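Long-range contacts in STIV B116 (Sulfolobus turreted icosahedral virus, PDB 2J85), which probably binds DNA and belongs to a protein family highly conserved among diverse crenarchaeal viruses: residues T44-I49 with N69-K74; F5-F10 with A81-I86; H51-N56 with L90-V95. All blocks are in the same frame, centred on the assembly; numbering follows the deposited sequence.

Contact 1 of 3, residues T44-I49 with N69-K74; sequences TLINAI and NRVEVK
A48 packs against V71 and V73 beside strand 45-47, where its chain meets the loop between helix 52-62 and strand 80-86. N47 heads an Asx turn here: its side-chain OD1 accepts from the backbone N of I49 at 3.1 Å, approached from above the carbonyl plane. The tight part is apolar. The methyl CB of A48 lies 3.4 Å from CG2 of V73 and 3.8 Å from CB of V71. V73 is buried, and its side chain also reaches F5 and M14, which ties this part of the loop to strand 4-7. The outer side is looser: CG2 of I46 and CG1 of V71 are 4.3 Å apart, while R70 and E72 turn their CB atoms away and lie exposed. At the start of the loop segment, N69 makes two bonds. Its backbone N donates to O of I49 at 3.0 Å, entering above that carbonyl plane. Its side chain does the rest: with chi1 at -173°, CG swings opposite the backbone N and carries the amide to O of N47. The N47 and N69 side chains lie alongside, pointing opposite ways, their amide planes 48° apart, with ND2 of N47 at 3.9 Å from CB of N69. N47 is therefore engaged through both its side chain and its backbone. The side-chain bond closes the contact: ND2 of N69 donates to O of N47 at 2.8 Å, nearly along the C=O axis, with an N-H...O angle of 147°.

Contact 2 of 3, residues F5-F10 with A81-I86; sequences FLTNAF and ALIIMI
I83 and F10 meet at the apolar centre, where CD1 of I83 sits 3.4 Å from CB of F10 and approaches the ring obliquely. I83, T7, F5 and A81 share one face of the sheet; L6 and L82 occupy the other, with CD1 of L6 at 4.2 Å from CB of L82. I12 of the second subunit packs on F10, I83 and selenomethionine M85, so this centre also reaches the dimer interface. Further out, T7 puts OG1 between its backbone N and carbonyl carbon (chi1 69°). There the hydroxyl lies 3.4 Å from CG1 of I83 and donates to O of A9 at 2.7 Å, linking T7 to the chain two residues on. Residues 5-7 and 81-86 run parallel, 14° apart, joined by L82 N to F5 O (2.8 Å), T7 N to L82 O (3.1 Å) and I84 N to T7 O (2.9 Å). At the polar edge the ladder stops: a water accepts from N of I86 at 3.0 Å, on the side where N8 leaves the sheet. Backbone bonds thus set the register, while the buried T7 hydroxyl spends its hydrogen on A9 O and so can lie against I83 without a partner across the contact.

Contact 3 of 3, residues H51-N56 with L90-V95; sequences HDSTIN and LEEGKV
E92 reaches S53 through a folded side chain: chi1 of -78° sets CG opposite the carbonyl carbon, and chi2 of -87° bends the chain so that the carboxylate turns back over the first turn of helix 52-62. E92 is also the centre of an inverse gamma turn. OE1 of E92 comes to 2.7 Å from OG of S53, with the serine hydroxyl as donor, but OG of S53 is modelled too close to the carboxylate carbon CD of E92, so the exact position and strength of this bond are doubtful. The placement of the carboxylate has separate support: a water donates to OE2 of E92 at 2.7 Å and accepts from the backbone N of D52 at 3.3 Å, linking the loop to the helix start. H51, at the N-cap position, lies beside the same group. Its ND1 is 3.9 Å from OE2 of E92, with the ring and carboxylate planes 72° apart, a near approach at an oblique angle to the ring. Beneath the polar part, L90 supplies the apolar one. Its CB touches CB of S53 at 3.9 Å, while CD1 reaches along the helix to 3.6 Å from O of S53. T54, buried and also touching I49, borders this methyl group. The contact therefore joins an exposed loop to a helix N-terminus, where the helix dipole would probably stabilise the negative carboxylate of E92; D52, whose OD2 is 5.6 Å from OE1 of E92, would be expected to offset part of that gain.

In the fold
Contacts 1 and 2 share one sheet, their centres about 10 Å apart: segment 44-49 pairs with strand 4-7 through A48 N to L6 O and I46 O to L6 N, each 2.9 Å and probably hydrogen-bonded. Along the chain, contact 1 is nested inside the loop that contact 2 closes, whereas contact 3 crosses both. Its centre lies about 15 Å from that of contact 2 and 18 Å from that of contact 1. Helix 52-62 bridges the gap: CG2 of I49 packs 3.6 Å from CG1 of I55, and CG2 of I84 lies 4.0 Å from CG2 of T54. The C33-C62 disulfide further ties this helix to helix 29-41.

Contact 1 of 3, residues T44-I49 with N69-K74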
loop_
_atom_site.group_PDB
_atom_site.type_symbol
_atom_site.label_atom_id
_atom_site.label_comp_id
_atom_site.label_asym_id
_atom_site.label_seq_id
_atom_site.Cartn_x
_atom_site.Cartn_y
_atom_site.Cartn_z
ATOM N N THR A 44 -19.775 -13.418 -0.411
ATOM C CA THR A 44 -18.549 -13.216 -1.178
ATOM C C THR A 44 -17.461 -12.525 -0.364
ATOM O O THR A 44 -16.295 -12.561 -0.752
ATOM C CB THR A 44 -18.793 -12.461 -2.522
ATOM O OG1 THR A 44 -19.432 -11.202 -2.274
ATOM C CG2 THR A 44 -19.629 -13.324 -3.496
ATOM N N LEU A 45 -17.816 -11.929 0.774
ATOM C CA LEU A 45 -16.819 -11.313 1.623
ATOM C C LEU A 45 -15.865 -12.346 2.204
ATOM O O LEU A 45 -16.300 -13.339 2.769
ATOM C CB LEU A 45 -17.449 -10.542 2.785
ATOM C CG LEU A 45 -16.418 -9.631 3.504
ATOM C CD1 LEU A 45 -16.401 -8.268 2.837
ATOM C CD2 LEU A 45 -16.627 -9.506 5.019
ATOM N N ILE A 46 -14.562 -12.104 2.071
ATOM C CA ILE A 46 -13.569 -12.801 2.867
ATOM C C ILE A 46 -12.994 -11.766 3.804
ATOM O O ILE A 46 -12.465 -10.765 3.362
ATOM C CB ILE A 46 -12.475 -13.390 1.998
ATOM C CG1 ILE A 46 -13.072 -14.421 1.025
ATOM C CG2 ILE A 46 -11.360 -14.039 2.865
ATOM C CD1 ILE A 46 -11.995 -15.121 0.166
ATOM N N ASN A 47 -13.122 -12.005 5.097
ATOM C CA ASN A 47 -12.630 -11.115 6.139
ATOM C C ASN A 47 -11.171 -11.414 6.416
ATOM O O ASN A 47 -10.824 -12.533 6.773
ATOM C CB ASN A 47 -13.436 -11.329 7.430
ATOM C CG ASN A 47 -12.896 -10.542 8.597
ATOM O OD1 ASN A 47 -12.336 -9.447 8.428
ATOM N ND2 ASN A 47 -13.066 -11.091 9.805
ATOM N N ALA A 48 -10.328 -10.406 6.254
ATOM C CA ALA A 48 -8.883 -10.534 6.454
ATOM C C ALA A 48 -8.376 -9.511 7.476
ATOM O O ALA A 48 -7.212 -9.141 7.451
ATOM C CB ALA A 48 -8.159 -10.352 5.114
ATOM N N ILE A 49 -9.249 -9.022 8.347
ATOM C CA ILE A 49 -8.818 -8.154 9.436
ATOM C C ILE A 49 -8.434 -9.052 10.590
ATOM O O ILE A 49 -9.289 -9.758 11.162
ATOM C CB ILE A 49 -9.900 -7.148 9.844
ATOM C CG1 ILE A 49 -9.977 -6.031 8.783
ATOM C CG2 ILE A 49 -9.585 -6.552 11.214
ATOM C CD1 ILE A 49 -11.189 -5.182 8.878
ATOM N N ASN A 69 -9.766 -12.688 11.633
ATOM C CA ASN A 69 -9.398 -13.762 10.737
ATOM C C ASN A 69 -8.130 -13.367 9.993
ATOM O O ASN A 69 -8.110 -12.340 9.315
ATOM C CB ASN A 69 -10.554 -14.030 9.771
ATOM C CG ASN A 69 -10.338 -15.262 8.903
ATOM O OD1 ASN A 69 -9.848 -16.300 9.364
ATOM N ND2 ASN A 69 -10.728 -15.155 7.631
ATOM N N ARG A 70 -7.079 -14.167 10.143
ATOM C CA ARG A 70 -5.843 -13.986 9.389
ATOM C C ARG A 70 -5.878 -14.750 8.067
ATOM O O ARG A 70 -6.119 -15.949 8.018
ATOM C CB ARG A 70 -4.611 -14.411 10.202
ATOM C CG ARG A 70 -4.052 -13.291 11.093
ATOM C CD ARG A 70 -2.590 -13.546 11.452
ATOM N NE ARG A 70 -2.380 -14.847 12.086
ATOM C CZ ARG A 70 -1.186 -15.402 12.299
ATOM N NH1 ARG A 70 -0.064 -14.788 11.919
ATOM N NH2 ARG A 70 -1.105 -16.584 12.898
ATOM N N VAL A 71 -5.609 -14.016 7.001
ATOM C CA VAL A 71 -5.723 -14.482 5.640
ATOM C C VAL A 71 -4.622 -13.719 4.941
ATOM O O VAL A 71 -4.454 -12.523 5.173
ATOM C CB VAL A 71 -7.096 -14.049 5.031
ATOM C CG1 VAL A 71 -7.159 -14.310 3.509
ATOM C CG2 VAL A 71 -8.241 -14.717 5.756
ATOM N N GLU A 72 -3.852 -14.396 4.112
ATOM C CA GLU A 72 -2.968 -13.693 3.208
ATOM C C GLU A 72 -3.833 -13.302 2.023
ATOM O O GLU A 72 -4.358 -14.174 1.337
ATOM C CB GLU A 72 -1.811 -14.586 2.782
ATOM C CG GLU A 72 -0.695 -13.831 2.074
ATOM C CD GLU A 72 0.363 -14.762 1.540
ATOM O OE1 GLU A 72 -0.023 -15.758 0.880
ATOM O OE2 GLU A 72 1.570 -14.503 1.789
ATOM N N VAL A 73 -4.030 -12.004 1.817
ATOM C CA VAL A 73 -4.872 -11.520 0.732
ATOM C C VAL A 73 -4.091 -11.571 -0.580
ATOM O O VAL A 73 -3.016 -10.999 -0.698
ATOM C CB VAL A 73 -5.417 -10.093 1.012
ATOM C CG1 VAL A 73 -6.340 -9.623 -0.111
ATOM C CG2 VAL A 73 -6.144 -10.049 2.374
ATOM N N LYS A 74 -4.621 -12.320 -1.540
ATOM C CA LYS A 74 -4.088 -12.361 -2.891
ATOM C C LYS A 74 -5.254 -12.251 -3.863
ATOM O O LYS A 74 -6.082 -13.147 -3.957
ATOM C CB LYS A 74 -3.292 -13.646 -3.136
ATOM C CG LYS A 74 -1.928 -13.657 -2.469
ATOM C CD LYS A 74 -0.885 -12.869 -3.239
ATOM C CE LYS A 74 0.413 -12.756 -2.427
ATOM N NZ LYS A 74 1.545 -12.072 -3.158
#

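Contact 2 of 3, residues F5-F10 with A81-I86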
loop_
_atom_site.group_PDB
_atom_site.type_symbol
_atom_site.label_atom_id
_atom_site.label_comp_id
_atom_site.label_asym_id
_atom_site.label_seq_id
_atom_site.Cartn_x
_atom_site.Cartn_y
_atom_site.Cartn_z
ATOM N N PHE A 5 -12.315 -8.942 -0.353
ATOM C CA PHE A 5 -11.520 -8.959 0.856
ATOM C C PHE A 5 -11.761 -7.726 1.729
ATOM O O PHE A 5 -11.710 -6.587 1.251
ATOM C CB PHE A 5 -10.048 -9.072 0.482
ATOM C CG PHE A 5 -9.706 -10.351 -0.239
ATOM C CD1 PHE A 5 -9.688 -10.399 -1.634
ATOM C CD2 PHE A 5 -9.415 -11.496 0.469
ATOM C CE1 PHE A 5 -9.355 -11.576 -2.303
ATOM C CE2 PHE A 5 -9.074 -12.682 -0.197
ATOM C CZ PHE A 5 -9.054 -12.725 -1.570
ATOM N N LEU A 6 -12.032 -7.956 3.010
ATOM C CA LEU A 6 -12.078 -6.891 3.988
ATOM C C LEU A 6 -10.704 -6.776 4.658
ATOM O O LEU A 6 -10.239 -7.714 5.308
ATOM C CB LEU A 6 -13.144 -7.187 5.030
ATOM C CG LEU A 6 -13.285 -6.110 6.104
ATOM C CD1 LEU A 6 -13.812 -4.809 5.443
ATOM C CD2 LEU A 6 -14.173 -6.594 7.238
ATOM N N THR A 7 -10.061 -5.620 4.496
ATOM C CA THR A 7 -8.692 -5.412 4.969
ATOM C C THR A 7 -8.571 -4.065 5.664
ATOM O O THR A 7 -9.336 -3.129 5.383
ATOM C CB THR A 7 -7.648 -5.424 3.801
ATOM O OG1 THR A 7 -7.820 -4.261 2.997
ATOM C CG2 THR A 7 -7.830 -6.608 2.919
ATOM N N ASN A 8 -7.579 -3.983 6.551
ATOM C CA ASN A 8 -7.213 -2.731 7.183
ATOM C C ASN A 8 -5.990 -2.086 6.534
ATOM O O ASN A 8 -5.453 -1.119 7.059
ATOM C CB ASN A 8 -7.005 -2.924 8.681
ATOM C CG ASN A 8 -5.736 -3.667 9.018
ATOM O OD1 ASN A 8 -4.930 -3.978 8.151
ATOM N ND2 ASN A 8 -5.560 -3.968 10.299
ATOM N N ALA A 9 -5.581 -2.623 5.384
ATOM C CA ALA A 9 -4.455 -2.110 4.624
ATOM C C ALA A 9 -4.602 -2.405 3.137
ATOM O O ALA A 9 -5.294 -3.336 2.755
ATOM C CB ALA A 9 -3.148 -2.728 5.158
ATOM N N PHE A 10 -3.951 -1.604 2.298
ATOM C CA PHE A 10 -3.730 -1.980 0.907
ATOM C C PHE A 10 -2.233 -2.043 0.609
ATOM O O PHE A 10 -1.477 -1.118 0.922
ATOM C CB PHE A 10 -4.375 -1.040 -0.109
ATOM C CG PHE A 10 -4.104 -1.459 -1.530
ATOM C CD1 PHE A 10 -4.585 -2.657 -2.002
ATOM C CD2 PHE A 10 -3.273 -0.720 -2.339
ATOM C CE1 PHE A 10 -4.292 -3.083 -3.271
ATOM C CE2 PHE A 10 -2.962 -1.147 -3.628
ATOM C CZ PHE A 10 -3.470 -2.322 -4.090
ATOM N N ALA A 81 -11.331 -5.343 -2.961
ATOM C CA ALA A 81 -11.117 -5.187 -1.536
ATOM C C ALA A 81 -11.942 -3.992 -1.025
ATOM O O ALA A 81 -12.190 -3.024 -1.759
ATOM C CB ALA A 81 -9.597 -5.025 -1.229
ATOM N N LEU A 82 -12.431 -4.121 0.209
ATOM C CA LEU A 82 -13.058 -3.017 0.956
ATOM C C LEU A 82 -12.104 -2.743 2.072
ATOM O O LEU A 82 -11.782 -3.647 2.854
ATOM C CB LEU A 82 -14.409 -3.427 1.547
ATOM C CG LEU A 82 -15.542 -3.569 0.553
ATOM C CD1 LEU A 82 -16.744 -4.387 1.140
ATOM C CD2 LEU A 82 -15.954 -2.161 0.031
ATOM N N ILE A 83 -11.611 -1.517 2.138
ATOM C CA ILE A 83 -10.488 -1.216 3.006
ATOM C C ILE A 83 -10.848 -0.171 4.069
ATOM O O ILE A 83 -11.468 0.839 3.762
ATOM C CB ILE A 83 -9.250 -0.770 2.183
ATOM C CG1 ILE A 83 -9.020 -1.758 1.026
ATOM C CG2 ILE A 83 -8.023 -0.601 3.126
ATOM C CD1 ILE A 83 -7.734 -1.592 0.226
ATOM N N ILE A 84 -10.459 -0.453 5.319
ATOM C CA ILE A 84 -10.521 0.524 6.411
ATOM C C ILE A 84 -9.085 0.907 6.810
ATOM O O ILE A 84 -8.274 0.048 7.179
ATOM C CB ILE A 84 -11.314 0.007 7.648
ATOM C CG1 ILE A 84 -11.397 1.104 8.730
ATOM C CG2 ILE A 84 -10.704 -1.276 8.197
ATOM C CD1 ILE A 84 -12.211 0.728 9.990
HETATM N N MSE A 85 -8.791 2.206 6.732
HETATM C CA MSE A 85 -7.468 2.717 7.033
HETATM C C MSE A 85 -7.549 3.555 8.293
HETATM O O MSE A 85 -8.243 4.558 8.327
HETATM C CB MSE A 85 -6.954 3.575 5.883
HETATM C CG MSE A 85 -7.031 2.913 4.523
HETATM SE SE MSE A 85 -5.318 2.410 3.749
HETATM C CE MSE A 85 -4.736 1.363 5.308
ATOM N N ILE A 86 -6.842 3.131 9.329
ATOM C CA ILE A 86 -6.712 3.923 10.547
ATOM C C ILE A 86 -5.291 4.488 10.619
ATOM O O ILE A 86 -4.332 3.753 10.425
ATOM C CB ILE A 86 -7.042 3.068 11.795
ATOM C CG1 ILE A 86 -8.393 2.356 11.596
ATOM C CG2 ILE A 86 -7.082 3.938 13.047
ATOM C CD1 ILE A 86 -8.639 1.199 12.547
HETATM O O HOH W 1 -5.787 0.339 8.963
#

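Contact 3 of 3, residues H51-N56 with L90-V95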
loop_
_atom_site.group_PDB
_atom_site.type_symbol
_atom_site.label_atom_id
_atom_site.label_comp_id
_atom_site.label_asym_id
_atom_site.label_seq_id
_atom_site.Cartn_x
_atom_site.Cartn_y
_atom_site.Cartn_z
ATOM N N HIS A 51 -6.967 -8.290 13.618
ATOM C CA HIS A 51 -6.940 -7.776 15.002
ATOM C C HIS A 51 -8.314 -7.395 15.564
ATOM O O HIS A 51 -9.138 -6.782 14.880
ATOM C CB HIS A 51 -5.997 -6.581 15.086
ATOM C CG HIS A 51 -4.590 -6.913 14.698
ATOM N ND1 HIS A 51 -3.713 -7.546 15.555
ATOM C CD2 HIS A 51 -3.920 -6.733 13.535
ATOM C CE1 HIS A 51 -2.560 -7.727 14.938
ATOM N NE2 HIS A 51 -2.659 -7.244 13.713
ATOM N N ASP A 52 -8.527 -7.761 16.830
ATOM C CA ASP A 52 -9.792 -7.511 17.542
ATOM C C ASP A 52 -10.151 -6.021 17.650
ATOM O O ASP A 52 -11.330 -5.670 17.610
ATOM C CB ASP A 52 -9.757 -8.142 18.952
ATOM C CG ASP A 52 -10.286 -9.586 18.983
ATOM O OD1 ASP A 52 -11.094 -9.969 18.103
ATOM O OD2 ASP A 52 -9.915 -10.339 19.915
ATOM N N SER A 53 -9.150 -5.149 17.777
ATOM C CA SER A 53 -9.415 -3.709 17.933
ATOM C C SER A 53 -10.101 -3.141 16.684
ATOM O O SER A 53 -11.036 -2.350 16.780
ATOM C CB SER A 53 -8.124 -2.928 18.216
ATOM O OG SER A 53 -7.083 -3.788 18.634
ATOM N N THR A 54 -9.620 -3.557 15.518
ATOM C CA THR A 54 -10.159 -3.105 14.244
ATOM C C THR A 54 -11.504 -3.768 14.001
ATOM O O THR A 54 -12.460 -3.117 13.588
ATOM C CB THR A 54 -9.194 -3.430 13.096
ATOM O OG1 THR A 54 -7.895 -2.910 13.412
ATOM C CG2 THR A 54 -9.693 -2.834 11.769
ATOM N N ILE A 55 -11.574 -5.064 14.287
ATOM C CA ILE A 55 -12.831 -5.806 14.254
ATOM C C ILE A 55 -13.915 -5.189 15.140
ATOM O O ILE A 55 -15.034 -5.019 14.700
ATOM C CB ILE A 55 -12.590 -7.285 14.641
ATOM C CG1 ILE A 55 -11.925 -8.026 13.471
ATOM C CG2 ILE A 55 -13.899 -7.977 15.063
ATOM C CD1 ILE A 55 -12.774 -8.087 12.190
ATOM N N ASN A 56 -13.586 -4.858 16.382
ATOM C CA ASN A 56 -14.560 -4.233 17.285
ATOM C C ASN A 56 -15.022 -2.871 16.767
ATOM O O ASN A 56 -16.206 -2.567 16.808
ATOM C CB ASN A 56 -14.020 -4.079 18.712
ATOM C CG ASN A 56 -13.736 -5.418 19.406
ATOM O OD1 ASN A 56 -13.012 -5.454 20.407
ATOM N ND2 ASN A 56 -14.274 -6.514 18.871
ATOM N N LEU A 90 -4.803 1.778 17.166
ATOM C CA LEU A 90 -5.837 1.595 18.198
ATOM C C LEU A 90 -5.349 0.849 19.454
ATOM O O LEU A 90 -4.534 -0.072 19.363
ATOM C CB LEU A 90 -7.027 0.815 17.617
ATOM C CG LEU A 90 -7.868 1.417 16.489
ATOM C CD1 LEU A 90 -8.839 0.368 15.968
ATOM C CD2 LEU A 90 -8.612 2.666 16.945
ATOM N N GLU A 91 -5.878 1.242 20.615
ATOM C CA GLU A 91 -5.572 0.582 21.891
ATOM C C GLU A 91 -6.234 -0.797 21.968
ATOM O O GLU A 91 -7.451 -0.908 21.756
ATOM C CB GLU A 91 -6.069 1.427 23.067
ATOM C CG GLU A 91 -5.444 2.812 23.181
ATOM C CD GLU A 91 -5.365 3.298 24.626
ATOM O OE1 GLU A 91 -4.588 2.706 25.406
ATOM O OE2 GLU A 91 -6.070 4.269 24.979
ATOM N N GLU A 92 -5.450 -1.838 22.273
ATOM C CA GLU A 92 -6.001 -3.201 22.415
ATOM C C GLU A 92 -6.691 -3.333 23.778
ATOM O O GLU A 92 -6.070 -3.724 24.761
ATOM C CB GLU A 92 -4.925 -4.301 22.229
ATOM C CG GLU A 92 -4.525 -4.609 20.754
ATOM C CD GLU A 92 -5.409 -5.660 20.047
ATOM O OE1 GLU A 92 -6.604 -5.789 20.386
ATOM O OE2 GLU A 92 -4.909 -6.346 19.122
ATOM N N GLY A 93 -7.980 -2.995 23.810
ATOM C CA GLY A 93 -8.798 -3.080 25.021
ATOM C C GLY A 93 -9.827 -1.964 25.131
ATOM O O GLY A 93 -10.940 -2.185 25.616
ATOM N N LYS A 94 -9.451 -0.766 24.682
ATOM C CA LYS A 94 -10.314 0.414 24.761
ATOM C C LYS A 94 -11.591 0.256 23.939
ATOM O O LYS A 94 -11.552 0.272 22.711
ATOM C CB LYS A 94 -9.549 1.655 24.284
ATOM C CG LYS A 94 -10.304 2.980 24.433
ATOM C CD LYS A 94 -9.393 4.173 24.133
ATOM C CE LYS A 94 -9.482 5.257 25.212
ATOM N NZ LYS A 94 -8.298 6.177 25.210
ATOM N N VAL A 95 -12.716 0.102 24.630
ATOM C CA VAL A 95 -14.027 0.069 23.994
ATOM C C VAL A 95 -14.442 1.483 23.572
ATOM O O VAL A 95 -14.555 2.383 24.407
ATOM C CB VAL A 95 -15.084 -0.539 24.938
ATOM C CG1 VAL A 95 -16.486 -0.379 24.372
ATOM C CG2 VAL A 95 -14.768 -2.001 25.189
HETATM O O HOH W 2 -5.926 -8.761 18.590
#